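Local coordinates for probable enoyl-CoA hydratase/isomerase (Pseudomonas aeruginosa, PDB 7BOR), which binds coenzyme A and probably acts on enoyl-CoA thioesters, perhaps as a delta(3)-delta(2)-enoyl-CoA isomerase, at residues G55-F60 with D180-L185; A87-P92 with E217-I222; G133-F138 with S230-S235; E3-E8 with S33-A38. All blocks are in the same frame, centred on the assembly; numbering follows the deposited sequence.

Interaction 1 of 4, residues G55-F60 with D180-L185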
# COMPACT_ATOMS: atom_id res chain seq x y z
N GLY A 55 -5.91 6.50 5.61
CA GLY A 55 -5.36 7.67 6.23
C GLY A 55 -6.39 8.69 6.71
O GLY A 55 -5.99 9.73 7.23
N GLY A 56 -7.68 8.39 6.56
CA GLY A 56 -8.76 9.31 6.90
C GLY A 56 -9.28 10.04 5.68
O GLY A 56 -9.08 9.64 4.54
N ASP A 57 -9.94 11.17 5.95
CA ASP A 57 -10.78 11.84 4.96
C ASP A 57 -9.99 12.64 3.96
O ASP A 57 -10.49 12.86 2.86
CB ASP A 57 -11.78 12.82 5.62
CG ASP A 57 -12.80 12.11 6.48
OD1 ASP A 57 -12.95 10.87 6.34
OD2 ASP A 57 -13.46 12.79 7.31
N ALA A 58 -8.78 13.06 4.31
CA ALA A 58 -8.02 13.96 3.45
C ALA A 58 -6.73 13.40 2.87
O ALA A 58 -6.21 13.96 1.91
CB ALA A 58 -7.66 15.23 4.22
N CYS A 59 -6.17 12.35 3.45
CA CYS A 59 -4.82 11.96 3.06
C CYS A 59 -4.66 10.47 3.28
O CYS A 59 -5.10 9.94 4.30
CB CYS A 59 -3.74 12.74 3.86
SG CYS A 59 -1.97 12.36 3.39
N PHE A 60 -4.07 9.78 2.31
CA PHE A 60 -3.78 8.36 2.53
C PHE A 60 -2.34 8.21 3.07
O PHE A 60 -2.15 8.13 4.29
CB PHE A 60 -4.04 7.56 1.25
CG PHE A 60 -3.97 6.06 1.45
CD1 PHE A 60 -4.86 5.39 2.28
CD2 PHE A 60 -3.01 5.30 0.77
CE1 PHE A 60 -4.76 4.00 2.45
CE2 PHE A 60 -2.93 3.91 0.94
CZ PHE A 60 -3.79 3.26 1.77
N ASP A 180 -14.96 12.54 -2.72
CA ASP A 180 -13.79 12.63 -1.85
C ASP A 180 -14.20 12.86 -0.40
O ASP A 180 -15.18 13.57 -0.10
CB ASP A 180 -12.89 13.76 -2.33
CG ASP A 180 -12.41 13.55 -3.75
OD1 ASP A 180 -11.44 12.80 -3.94
OD2 ASP A 180 -13.01 14.13 -4.70
N GLY A 181 -13.44 12.26 0.51
CA GLY A 181 -13.59 12.52 1.92
C GLY A 181 -14.23 11.36 2.64
O GLY A 181 -14.02 10.20 2.30
N ALA A 182 -15.08 11.67 3.60
CA ALA A 182 -15.69 10.63 4.43
C ALA A 182 -16.41 9.56 3.61
O ALA A 182 -16.45 8.39 4.02
CB ALA A 182 -16.66 11.28 5.40
N THR A 183 -17.06 9.92 2.50
CA THR A 183 -17.79 8.90 1.74
C THR A 183 -16.93 7.68 1.42
O THR A 183 -17.40 6.53 1.44
CB THR A 183 -18.31 9.49 0.45
OG1 THR A 183 -18.96 10.71 0.76
CG2 THR A 183 -19.26 8.55 -0.27
N VAL A 184 -15.67 7.91 1.09
CA VAL A 184 -14.79 6.82 0.69
C VAL A 184 -14.69 5.81 1.82
O VAL A 184 -14.84 4.58 1.61
CB VAL A 184 -13.41 7.37 0.30
CG1 VAL A 184 -12.41 6.17 0.05
CG2 VAL A 184 -13.56 8.23 -0.92
N LEU A 185 -14.56 6.33 3.04
CA LEU A 185 -14.42 5.42 4.17
C LEU A 185 -15.74 4.73 4.47
O LEU A 185 -15.79 3.53 4.84
CB LEU A 185 -13.93 6.17 5.41
CG LEU A 185 -12.41 6.37 5.46
CD1 LEU A 185 -11.99 7.43 4.44
CD2 LEU A 185 -11.98 6.80 6.82
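D57 and G181 approach backbone to backbone, and the polar part of the contact rests on one carbonyl oxygen and one carboxylate rather than on conventional hydrogen bonds, none of which spans the two segments. The carbonyl O of D57 receives the CA-H of G181 in a CA-H...O contact of 3.3 Å that is nearly straight, with 171° at the hydrogen. Beside it, the D57 carboxylate leans over the first turn of helix 182-196: its OD1 lies 3.3 Å from CA of A182, and OD2 comes to 4.0 Å from the methyl CB of A182. D57 keeps CG beside its own backbone N (chi1 -65°), which carries the carboxylate out along the start of that helix. Its charge near a helix N-terminus would probably be favoured by the helix dipole, although no N-H of the turn is bonded to it.

The apolar part belongs to L185, whose branched end spans the peptide of G56. CD1 of L185 sits 3.7 Å from the carbonyl O of G56, and CD2 packs at 4.1 Å against CA of the same glycine. N100 ties the two segments together: its OD1 accepts a hydrogen bond from N of G181, and its ND2 donates a weak one to O of G56.

Within the crotonase fold, this surface contact joins the loop that follows strand 50-54 to the start of helix 182-196, just after the edge strand 176-178.

Interaction 2 of 4, residues A87-P92 with E217-I222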
# COMPACT_ATOMS: atom_id res chain seq x y z
N ALA A 87 3.92 -9.07 5.53
CA ALA A 87 2.68 -9.26 6.28
C ALA A 87 1.44 -8.98 5.41
O ALA A 87 0.51 -9.79 5.37
CB ALA A 87 2.68 -8.38 7.53
N LEU A 88 1.39 -7.84 4.72
CA LEU A 88 0.23 -7.58 3.87
C LEU A 88 0.13 -8.59 2.73
O LEU A 88 -0.91 -9.22 2.50
CB LEU A 88 0.30 -6.17 3.35
CG LEU A 88 -0.88 -5.66 2.51
CD1 LEU A 88 -2.14 -5.64 3.30
CD2 LEU A 88 -0.48 -4.26 2.03
N LEU A 89 1.24 -8.80 2.03
CA LEU A 89 1.23 -9.76 0.93
C LEU A 89 0.67 -11.11 1.37
O LEU A 89 -0.13 -11.74 0.66
CB LEU A 89 2.66 -9.90 0.41
CG LEU A 89 2.91 -10.98 -0.61
CD1 LEU A 89 2.19 -10.62 -1.93
CD2 LEU A 89 4.39 -11.13 -0.80
N GLU A 90 1.06 -11.57 2.55
CA GLU A 90 0.66 -12.90 3.01
C GLU A 90 -0.63 -12.85 3.83
O GLU A 90 -1.10 -13.90 4.28
CB GLU A 90 1.80 -13.55 3.81
CG GLU A 90 3.16 -13.48 3.12
CD GLU A 90 3.35 -14.59 2.09
OE1 GLU A 90 2.41 -15.39 1.96
OE2 GLU A 90 4.41 -14.68 1.43
N PHE A 91 -1.21 -11.67 4.05
CA PHE A 91 -2.41 -11.60 4.87
C PHE A 91 -3.51 -12.45 4.23
O PHE A 91 -3.82 -12.26 3.05
CB PHE A 91 -2.87 -10.17 5.01
CG PHE A 91 -3.86 -9.97 6.08
CD1 PHE A 91 -3.50 -10.01 7.40
CD2 PHE A 91 -5.16 -9.68 5.77
CE1 PHE A 91 -4.44 -9.76 8.37
CE2 PHE A 91 -6.08 -9.43 6.73
CZ PHE A 91 -5.72 -9.48 8.03
N PRO A 92 -4.05 -13.44 4.94
CA PRO A 92 -5.00 -14.37 4.31
C PRO A 92 -6.45 -13.93 4.32
O PRO A 92 -7.26 -14.57 3.63
CB PRO A 92 -4.82 -15.65 5.14
CG PRO A 92 -4.50 -15.11 6.51
CD PRO A 92 -3.65 -13.89 6.29
N GLU A 217 6.22 -16.34 -7.85
CA GLU A 217 6.87 -15.34 -8.70
C GLU A 217 6.88 -13.97 -8.00
O GLU A 217 7.93 -13.31 -7.92
CB GLU A 217 6.17 -15.24 -10.07
CG GLU A 217 6.94 -14.35 -11.07
CD GLU A 217 6.43 -14.41 -12.52
OE1 GLU A 217 5.19 -14.56 -12.73
OE2 GLU A 217 7.27 -14.27 -13.46
N LEU A 218 5.74 -13.57 -7.44
CA LEU A 218 5.67 -12.32 -6.68
C LEU A 218 6.68 -12.29 -5.55
O LEU A 218 7.35 -11.27 -5.35
CB LEU A 218 4.26 -12.12 -6.13
CG LEU A 218 3.88 -10.79 -5.50
CD1 LEU A 218 4.31 -9.64 -6.38
CD2 LEU A 218 2.35 -10.82 -5.28
N ARG A 219 6.79 -13.38 -4.78
CA ARG A 219 7.80 -13.42 -3.71
C ARG A 219 9.19 -13.19 -4.28
O ARG A 219 9.97 -12.41 -3.72
CB ARG A 219 7.75 -14.75 -2.96
CG ARG A 219 6.73 -14.73 -1.79
CD ARG A 219 6.57 -16.11 -1.22
NE ARG A 219 5.34 -16.35 -0.48
CZ ARG A 219 4.70 -17.52 -0.52
NH1 ARG A 219 5.16 -18.51 -1.27
NH2 ARG A 219 3.59 -17.69 0.19
N ARG A 220 9.49 -13.81 -5.43
CA ARG A 220 10.82 -13.69 -6.02
C ARG A 220 11.02 -12.31 -6.66
O ARG A 220 12.11 -11.73 -6.56
CB ARG A 220 11.02 -14.85 -7.01
CG ARG A 220 11.64 -14.51 -8.37
CD ARG A 220 11.41 -15.64 -9.39
NE ARG A 220 11.48 -15.22 -10.81
CZ ARG A 220 10.67 -14.32 -11.36
NH1 ARG A 220 9.78 -13.71 -10.61
NH2 ARG A 220 10.76 -13.99 -12.66
N VAL A 221 9.99 -11.75 -7.29
CA VAL A 221 10.14 -10.40 -7.81
C VAL A 221 10.38 -9.42 -6.67
O VAL A 221 11.24 -8.53 -6.76
CB VAL A 221 8.93 -9.99 -8.67
CG1 VAL A 221 8.97 -8.45 -8.91
CG2 VAL A 221 8.93 -10.77 -9.99
N ILE A 222 9.61 -9.51 -5.59
CA ILE A 222 9.81 -8.57 -4.48
C ILE A 222 11.26 -8.66 -3.97
O ILE A 222 11.85 -7.65 -3.57
CB ILE A 222 8.76 -8.86 -3.39
CG1 ILE A 222 7.35 -8.42 -3.85
CG2 ILE A 222 9.05 -8.14 -2.08
CD1 ILE A 222 6.22 -8.76 -2.88
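The guanidinium of R219 and the carboxylate of E90 meet edge to edge, their planes only 18° apart, in a side-on salt bridge. NE of R219 donates to OE2 of E90 at 2.7 Å, and NH2 of R219 donates to OE1 of E90 at 3.1 Å in an almost perfectly straight bond (178°). Each oxygen uses its syn lone pair and lies close to the guanidinium plane. Paired bonds of this kind fix the rotation of both flat groups. The R219 chain is extended from CG to NE, whereas that of E90 folds at chi2 (-83°), and the two side chains cross at about a right angle.

The pair belongs to a helix-helix contact of the crotonase fold, in which helix 80-90 meets the long helix 200-233. R219 is exposed, whereas L89 and L218 are buried. Beside the salt bridge, L89 joins the two helices, and its two methyl groups divide the work. CD1 of L89 slides past L218 and presses on its CD2 at 3.4 Å, tighter than usual van der Waals contact. CD2 of L89 instead meets CD1 of I222 tip to tip at 3.6 Å, the isoleucine being partly exposed. H113 touches both L89 and L218, while I143 of helix 140-148 packs on L218.

Interaction 3 of 4, residues G133-F138 with S230-S235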
# COMPACT_ATOMS: atom_id res chain seq x y z
N GLY A 133 15.62 8.66 -8.24
CA GLY A 133 16.73 7.76 -8.49
C GLY A 133 16.51 6.36 -7.98
O GLY A 133 17.48 5.61 -7.83
N LEU A 134 15.26 5.97 -7.77
CA LEU A 134 14.91 4.67 -7.26
C LEU A 134 14.19 3.87 -8.34
O LEU A 134 14.01 4.32 -9.46
CB LEU A 134 14.09 4.84 -5.98
CG LEU A 134 14.86 5.56 -4.85
CD1 LEU A 134 13.93 5.96 -3.70
CD2 LEU A 134 15.99 4.68 -4.32
N THR A 135 13.74 2.68 -7.97
CA THR A 135 13.18 1.72 -8.92
C THR A 135 11.91 1.12 -8.31
O THR A 135 11.59 1.37 -7.13
CB THR A 135 14.22 0.63 -9.24
OG1 THR A 135 14.84 0.21 -8.02
CG2 THR A 135 15.26 1.13 -10.20
N PRO A 136 11.15 0.33 -9.07
CA PRO A 136 9.87 -0.16 -8.55
C PRO A 136 10.02 -1.08 -7.35
O PRO A 136 11.01 -1.81 -7.20
CB PRO A 136 9.25 -0.93 -9.73
CG PRO A 136 10.00 -0.44 -10.95
CD PRO A 136 11.39 -0.07 -10.45
N GLU A 137 8.96 -1.12 -6.55
CA GLU A 137 8.95 -1.80 -5.26
C GLU A 137 7.59 -2.47 -5.08
O GLU A 137 6.66 -2.27 -5.88
CB GLU A 137 9.37 -0.75 -4.20
CG GLU A 137 8.68 -0.75 -2.94
CD GLU A 137 7.36 -0.07 -3.01
OE1 GLU A 137 6.73 -0.08 -4.09
OE2 GLU A 137 6.96 0.43 -1.95
N PHE A 138 7.54 -3.37 -4.08
CA PHE A 138 6.36 -4.14 -3.67
C PHE A 138 5.75 -4.96 -4.83
O PHE A 138 4.54 -5.27 -4.86
CB PHE A 138 5.33 -3.20 -3.02
CG PHE A 138 4.52 -3.81 -1.88
CD1 PHE A 138 4.50 -5.18 -1.66
CD2 PHE A 138 3.77 -3.02 -1.05
CE1 PHE A 138 3.76 -5.71 -0.66
CE2 PHE A 138 3.03 -3.56 -0.04
CZ PHE A 138 3.00 -4.87 0.15
N SER A 230 17.43 -1.35 -2.43
CA SER A 230 18.38 -1.15 -1.35
C SER A 230 19.71 -0.62 -1.89
O SER A 230 20.28 0.33 -1.35
CB SER A 230 18.56 -2.49 -0.62
OG SER A 230 19.49 -2.32 0.43
N THR A 231 20.21 -1.21 -2.97
CA THR A 231 21.47 -0.72 -3.49
C THR A 231 21.34 0.74 -3.92
O THR A 231 22.21 1.57 -3.61
CB THR A 231 21.93 -1.59 -4.66
OG1 THR A 231 22.20 -2.90 -4.18
CG2 THR A 231 23.20 -1.01 -5.31
N ARG A 232 20.23 1.07 -4.61
CA ARG A 232 20.08 2.42 -5.14
C ARG A 232 19.92 3.43 -4.04
O ARG A 232 20.31 4.60 -4.21
CB ARG A 232 18.90 2.50 -6.11
CG ARG A 232 19.15 1.71 -7.39
CD ARG A 232 18.15 2.06 -8.47
NE ARG A 232 18.41 3.44 -8.86
CZ ARG A 232 19.16 3.78 -9.89
NH1 ARG A 232 19.64 2.83 -10.67
NH2 ARG A 232 19.37 5.05 -10.15
N LEU A 233 19.35 3.02 -2.91
CA LEU A 233 19.20 4.00 -1.84
C LEU A 233 20.55 4.49 -1.30
O LEU A 233 20.68 5.64 -0.77
CB LEU A 233 18.43 3.40 -0.67
CG LEU A 233 16.89 3.42 -0.73
CD1 LEU A 233 16.33 2.44 0.32
CD2 LEU A 233 16.34 4.81 -0.53
N ARG A 234 21.55 3.64 -1.43
CA ARG A 234 22.88 3.92 -0.92
C ARG A 234 23.77 4.56 -1.96
O ARG A 234 24.96 4.87 -1.69
CB ARG A 234 23.58 2.66 -0.44
CG ARG A 234 22.76 1.72 0.39
CD ARG A 234 23.44 0.35 0.52
NE ARG A 234 24.49 0.38 1.55
CZ ARG A 234 24.27 0.17 2.85
NH1 ARG A 234 23.02 -0.07 3.29
NH2 ARG A 234 25.28 0.21 3.72
N SER A 235 23.22 4.73 -3.26
CA SER A 235 23.99 5.35 -4.29
C SER A 235 23.73 6.87 -4.38
O SER A 235 22.64 7.41 -3.98
CB SER A 235 23.59 4.70 -5.64
OG SER A 235 22.49 5.41 -6.23
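G133 and R232 make the polar bond of the contact. NE of R232 donates to the carbonyl O of G133 at 2.6 Å, with an N-H...O angle of 162°, and NH2 adds a weak second bond to the same oxygen at 3.0 Å. The oxygen sits at the edge of the guanidinium, in its plane, but NE approaches from above the carbonyl plane, not along a lone pair. Around this grip the aliphatic part of R232 is packed by T135, which crosses it at about a right angle and sets its methyl CG2 3.5 Å from CD of R232. Next to it L134 turns its end back toward the helix: its CD2 lies 3.8 Å from CD2 of L233 and 4.1 Å from CB of R232.

The bend of the R232 chain at chi3 (67°) brings NE and NH2 round to the glycine carbonyl. Beyond the two segments, E237 holds NH2 of R232 in a salt bridge, so the same guanidinium links the loop to helix 236-245. Further apolar support comes from F229 and A238, which touch L134, and from L242, which touches L233.

L134 also comes to about 4 Å from the bound coenzyme A, side chain to ligand. Through the R232 bonds and the packing of L134 on L233, the loop between strand 124-126 and helix 140-148 is held against the end of helix 200-233, where the chain turns into its C-terminal helix, beside the CoA pocket of this crotonase-fold protein.

Interaction 4 of 4, residues E3-E8 with S33-A38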
# COMPACT_ATOMS: atom_id res chain seq x y z
N GLU A 3 0.89 6.31 18.93
CA GLU A 3 0.55 7.66 18.52
C GLU A 3 0.28 7.79 17.02
O GLU A 3 -0.56 8.60 16.63
CB GLU A 3 1.69 8.60 18.95
CG GLU A 3 1.69 9.99 18.34
CD GLU A 3 3.11 10.51 18.10
OE1 GLU A 3 4.09 9.85 18.55
OE2 GLU A 3 3.24 11.57 17.45
N LEU A 4 0.95 7.01 16.18
CA LEU A 4 0.93 7.28 14.74
C LEU A 4 0.11 6.30 13.91
O LEU A 4 -0.29 6.67 12.80
CB LEU A 4 2.37 7.32 14.19
CG LEU A 4 3.22 8.45 14.77
CD1 LEU A 4 4.69 8.30 14.53
CD2 LEU A 4 2.78 9.79 14.20
N ILE A 5 -0.14 5.09 14.41
CA ILE A 5 -1.07 4.12 13.80
C ILE A 5 -2.18 3.81 14.81
O ILE A 5 -1.93 3.16 15.84
CB ILE A 5 -0.36 2.82 13.38
CG1 ILE A 5 0.72 3.04 12.29
CG2 ILE A 5 -1.39 1.78 12.94
CD1 ILE A 5 0.30 3.80 11.07
N ARG A 6 -3.41 4.24 14.52
CA ARG A 6 -4.56 3.89 15.35
C ARG A 6 -5.16 2.56 14.91
O ARG A 6 -5.26 2.27 13.71
CB ARG A 6 -5.63 4.98 15.27
CG ARG A 6 -5.32 6.19 16.10
CD ARG A 6 -5.88 7.49 15.49
NE ARG A 6 -7.31 7.41 15.17
CZ ARG A 6 -8.04 8.44 14.75
NH1 ARG A 6 -7.48 9.64 14.58
NH2 ARG A 6 -9.33 8.27 14.49
N VAL A 7 -5.57 1.74 15.89
CA VAL A 7 -6.10 0.40 15.63
C VAL A 7 -7.51 0.21 16.20
O VAL A 7 -7.68 -0.41 17.25
CB VAL A 7 -5.16 -0.66 16.19
CG1 VAL A 7 -3.98 -0.88 15.30
CG2 VAL A 7 -4.66 -0.25 17.59
N GLU A 8 -8.53 0.68 15.48
CA GLU A 8 -9.91 0.55 15.94
C GLU A 8 -10.46 -0.84 15.61
O GLU A 8 -10.75 -1.14 14.44
CB GLU A 8 -10.78 1.62 15.28
CG GLU A 8 -10.39 3.06 15.64
CD GLU A 8 -10.59 3.38 17.12
OE1 GLU A 8 -11.67 3.07 17.68
OE2 GLU A 8 -9.64 3.93 17.73
N SER A 33 6.21 -1.10 11.63
CA SER A 33 6.27 -2.17 12.62
C SER A 33 4.90 -2.38 13.26
O SER A 33 4.46 -3.52 13.41
CB SER A 33 7.36 -1.85 13.66
OG SER A 33 8.65 -2.04 13.09
N ARG A 34 4.21 -1.28 13.61
CA ARG A 34 2.88 -1.41 14.20
C ARG A 34 1.92 -2.08 13.22
O ARG A 34 1.16 -2.98 13.61
CB ARG A 34 2.36 -0.04 14.65
CG ARG A 34 0.93 -0.05 15.26
CD ARG A 34 0.91 0.05 16.76
NE ARG A 34 -0.24 -0.64 17.36
CZ ARG A 34 -0.44 -1.96 17.31
NH1 ARG A 34 -1.50 -2.53 17.88
NH2 ARG A 34 0.41 -2.71 16.64
N MET A 35 1.99 -1.72 11.94
CA MET A 35 1.07 -2.32 10.97
C MET A 35 1.42 -3.77 10.73
O MET A 35 0.52 -4.62 10.64
CB MET A 35 1.09 -1.52 9.66
CG MET A 35 0.21 -0.28 9.75
SD MET A 35 -0.01 0.47 8.13
CE MET A 35 1.52 1.44 8.04
N ALA A 36 2.70 -4.11 10.68
CA ALA A 36 3.06 -5.50 10.46
C ALA A 36 2.55 -6.39 11.59
O ALA A 36 2.06 -7.50 11.35
CB ALA A 36 4.57 -5.65 10.29
N GLU A 37 2.68 -5.94 12.84
CA GLU A 37 2.23 -6.80 13.93
C GLU A 37 0.70 -6.79 14.04
O GLU A 37 0.10 -7.83 14.34
CB GLU A 37 2.90 -6.38 15.25
CG GLU A 37 2.72 -4.93 15.67
CD GLU A 37 3.14 -4.66 17.13
OE1 GLU A 37 2.52 -5.25 18.05
OE2 GLU A 37 4.07 -3.85 17.34
N ALA A 38 0.07 -5.64 13.76
CA ALA A 38 -1.39 -5.58 13.76
C ALA A 38 -1.98 -6.56 12.74
O ALA A 38 -2.96 -7.28 13.04
CB ALA A 38 -1.87 -4.16 13.48
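CG of R34 stands opposite its own backbone N (chi1 178°), and the chain then bends at chi2 (103°), so that its methylenes lie against I5 while the guanidinium turns to V7. CG of R34 packs 3.7 Å from CB of I5 and nearly as close to CG2 of I5, the two side chains crossing at a slant. Farther out, NH1 of R34 rests 3.9 Å from CG2 of V7, and V7 CG1 lies over one face of the guanidinium.

At the tip of I5, the delta methyl reaches M35. CD1 of I5 is 4.0 Å from CE of M35, whose chain bends at its end and crosses the isoleucine at about a right angle. CG of M35 also touches CG2 of I5, at 4.1 Å. Two residues on, CG1 of V7 meets the methyl CB of A38 at 4.3 Å.

Helix 29-44 packs here on edge strand 5-9 of the six-stranded sheet, with the short segments' axes 9.3 Å apart at their closest and inclined by 24°. L18 and L16 of the neighbouring antiparallel strand 13-18 continue the same apolar layer, touching M35 and A38 respectively.

No hydrogen bond joins the two segments. The guanidinium has E37 on its own helix as a charged neighbour, with NH2 of R34 3.6 Å from OE1 of E37 but not pointing an N-H at it. Helix and strand are thus joined by van der Waals contact, with the arginine serving mainly through its carbon chain and one guanidinium face.

In the fold
Interaction 4 comes first along the chain and closes before the other three open; the segments of interactions 1, 2 and 3 then alternate with one another. Interactions 2 and 3 share helix 200-233, their centres 19 Å apart, and touch where I222 and L88 pack on F138. Interaction 2 also reaches interaction 4, through A87 against A36. Interaction 1 stands apart, across the chain's centre from interactions 2 and 3 and 18 Å from interaction 4, between centres. Interaction 4 packs edge strand 5-9 on helix 29-44, interaction 1 joins the loop after strand 50-54 to the helix following strand 176-178, and interactions 2 and 3 attach helix 200-233 to helix 80-90 and to loop 133-138 beside the CoA pocket.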